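Local coordinates for type II secretion pathway related protein (Escherichia coli, PDB 3SOL) that probably acts as the pilotin of the type II secretion system, a lipoprotein that assists the outer-membrane secretin in reaching its place, at residues T17-M22 / R66-S71. Numbering follows the deposited sequence.
Sequences TRYLKM and RLTRDS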
loop_
_atom_site.group_PDB
_atom_site.type_symbol
_atom_site.label_atom_id
_atom_site.label_comp_id
_atom_site.label_asym_id
_atom_site.label_seq_id
_atom_site.Cartn_x
_atom_site.Cartn_y
_atom_site.Cartn_z
ATOM N N THR A 17 0.505 -3.205 0.916
ATOM C CA THR A 17 1.903 -3.324 1.293
ATOM C C THR A 17 2.006 -3.584 2.797
ATOM O O THR A 17 2.799 -4.421 3.249
ATOM C CB THR A 17 2.691 -2.047 0.864
ATOM O OG1 THR A 17 2.539 -1.870 -0.567
ATOM C CG2 THR A 17 4.132 -2.199 1.182
ATOM N N ARG A 18 1.178 -2.894 3.584
ATOM C CA ARG A 18 1.068 -3.193 5.028
ATOM C C ARG A 18 0.612 -4.639 5.285
ATOM O O ARG A 18 1.128 -5.343 6.166
ATOM C CB ARG A 18 0.132 -2.219 5.695
ATOM C CG ARG A 18 -0.137 -2.496 7.142
ATOM C CD ARG A 18 -1.138 -1.447 7.640
ATOM N NE ARG A 18 -1.467 -1.621 9.042
ATOM C CZ ARG A 18 -2.365 -0.892 9.706
ATOM N NH1 ARG A 18 -3.060 0.069 9.094
ATOM N NH2 ARG A 18 -2.560 -1.120 11.001
ATOM N N TYR A 19 -0.349 -5.088 4.505
ATOM C CA TYR A 19 -0.815 -6.469 4.610
ATOM C C TYR A 19 0.322 -7.458 4.333
ATOM O O TYR A 19 0.488 -8.417 5.064
ATOM C CB TYR A 19 -2.005 -6.713 3.680
ATOM C CG TYR A 19 -3.009 -7.707 4.237
ATOM C CD1 TYR A 19 -4.149 -7.265 4.873
ATOM C CD2 TYR A 19 -2.810 -9.079 4.136
ATOM C CE1 TYR A 19 -5.081 -8.144 5.391
ATOM C CE2 TYR A 19 -3.747 -9.990 4.676
ATOM C CZ TYR A 19 -4.875 -9.496 5.293
ATOM O OH TYR A 19 -5.841 -10.310 5.827
ATOM N N LEU A 20 1.128 -7.199 3.303
ATOM C CA LEU A 20 2.264 -8.064 2.992
ATOM C C LEU A 20 3.263 -8.133 4.132
ATOM O O LEU A 20 3.764 -9.218 4.475
ATOM C CB LEU A 20 2.964 -7.593 1.709
ATOM C CG LEU A 20 2.250 -7.924 0.410
ATOM C CD1 LEU A 20 3.090 -7.424 -0.768
ATOM C CD2 LEU A 20 1.982 -9.460 0.310
ATOM N N LYS A 21 3.554 -6.980 4.726
ATOM C CA LYS A 21 4.511 -6.905 5.811
ATOM C C LYS A 21 4.016 -7.587 7.084
ATOM O O LYS A 21 4.761 -8.282 7.746
ATOM C CB LYS A 21 4.839 -5.444 6.115
ATOM C CG LYS A 21 5.730 -4.810 5.088
ATOM C CD LYS A 21 5.744 -3.278 5.223
ATOM C CE LYS A 21 6.287 -2.799 6.526
ATOM N NZ LYS A 21 6.205 -1.306 6.582
ATOM N N MET A 22 2.752 -7.371 7.414
ATOM C CA MET A 22 2.189 -7.832 8.674
ATOM C C MET A 22 1.783 -9.318 8.602
ATOM O O MET A 22 1.976 -10.059 9.562
ATOM C CB MET A 22 0.963 -6.973 9.051
ATOM C CG MET A 22 1.302 -5.539 9.454
ATOM S SD MET A 22 1.876 -5.366 11.174
ATOM C CE MET A 22 0.757 -6.406 11.998
ATOM N N ARG A 66 -10.833 -3.532 6.306
ATOM C CA ARG A 66 -11.685 -4.263 5.378
ATOM C C ARG A 66 -10.965 -5.487 4.821
ATOM O O ARG A 66 -11.574 -6.551 4.710
ATOM C CB ARG A 66 -12.192 -3.368 4.238
ATOM C CG ARG A 66 -13.005 -2.192 4.725
ATOM C CD ARG A 66 -13.967 -1.673 3.669
ATOM N NE ARG A 66 -13.308 -1.116 2.485
ATOM C CZ ARG A 66 -12.886 0.148 2.355
ATOM N NH1 ARG A 66 -13.006 1.032 3.349
ATOM N NH2 ARG A 66 -12.320 0.533 1.210
ATOM N N LEU A 67 -9.670 -5.350 4.503
ATOM C CA LEU A 67 -8.894 -6.466 3.956
ATOM C C LEU A 67 -8.767 -7.599 4.964
ATOM O O LEU A 67 -8.893 -8.758 4.581
ATOM C CB LEU A 67 -7.496 -6.025 3.504
ATOM C CG LEU A 67 -7.408 -5.017 2.350
ATOM C CD1 LEU A 67 -5.957 -4.560 2.149
ATOM C CD2 LEU A 67 -7.973 -5.631 1.074
ATOM N N THR A 68 -8.530 -7.282 6.239
ATOM C CA THR A 68 -8.416 -8.334 7.261
ATOM C C THR A 68 -9.731 -9.109 7.418
ATOM O O THR A 68 -9.711 -10.316 7.633
ATOM C CB THR A 68 -7.940 -7.811 8.643
ATOM O OG1 THR A 68 -8.948 -6.977 9.244
ATOM C CG2 THR A 68 -6.653 -7.028 8.492
ATOM N N ARG A 69 -10.860 -8.423 7.271
ATOM C CA ARG A 69 -12.173 -9.031 7.429
ATOM C C ARG A 69 -12.646 -9.835 6.225
ATOM O O ARG A 69 -13.560 -10.634 6.356
ATOM C CB ARG A 69 -13.217 -7.960 7.678
ATOM C CG ARG A 69 -13.067 -7.194 8.941
ATOM C CD ARG A 69 -14.126 -6.112 8.944
ATOM N NE ARG A 69 -14.017 -5.235 10.092
ATOM C CZ ARG A 69 -14.450 -5.528 11.315
ATOM N NH1 ARG A 69 -15.036 -6.698 11.578
ATOM N NH2 ARG A 69 -14.298 -4.635 12.286
ATOM N N ASP A 70 -12.058 -9.601 5.054
ATOM C CA ASP A 70 -12.437 -10.321 3.825
ATOM C C ASP A 70 -12.214 -11.819 4.046
ATOM O O ASP A 70 -11.188 -12.206 4.589
ATOM C CB ASP A 70 -11.590 -9.795 2.663
ATOM C CG ASP A 70 -11.932 -10.422 1.343
ATOM O OD1 ASP A 70 -11.600 -11.604 1.138
ATOM O OD2 ASP A 70 -12.518 -9.716 0.494
ATOM N N SER A 71 -13.187 -12.644 3.640
ATOM C CA SER A 71 -13.153 -14.092 3.888
ATOM C C SER A 71 -12.291 -14.913 2.907
ATOM O O SER A 71 -12.166 -16.126 3.074
ATOM C CB SER A 71 -14.577 -14.664 3.888
ATOM O OG SER A 71 -15.095 -14.628 2.574
#
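Tyr19 brings the CD1-CE1 side of its ring obliquely against Leu67 and Thr68, near the C-terminal end of helix 53-69. Its CE1 meets both side chains. It touches Leu67 at its first side-chain carbon, with CE1 3.7 Å from Leu67 CB. It touches Thr68 at its methyl, with CE1 again 3.7 Å from Thr68 CG2. Further out, Thr68 CA lies in the ring plane, at the edge, 3.5 Å from Tyr19 OH. The ring is thus applied to the helix backbone as well as to its side chains.

Thr68 presents its methyl because of its first torsion, 68°. This sets CG2 anti to the carbonyl carbon, while OG1 bonds to Val65 O one turn back. Across the two segments the contact is purely van der Waals. The hydroxyl of the buried Tyr19 is hydrogen-bonded to Glu74 OE1 and to Lys77 NZ, which also bonds Leu67 O and Asp70 O and so ties helix 74-84 to the end of helix 53-69. Tyr64 meets the Tyr19 ring as well, with the planes at about 55°. A leucine in place of Tyr19 would probably open a gap beside Thr68 CG2 and leave Glu74 and Lys77 without their shared hydroxyl partner.

The two segments bury 145 Å² in all, and their backbones come closest at Tyr19 and Leu67, with CA atoms 8.1 Å apart. This is plain helix-helix packing, in which a tyrosine of helix 5-23 bridges to the end of helix 53-69 within the all-helical pilotin fold of the PulS/OutS family.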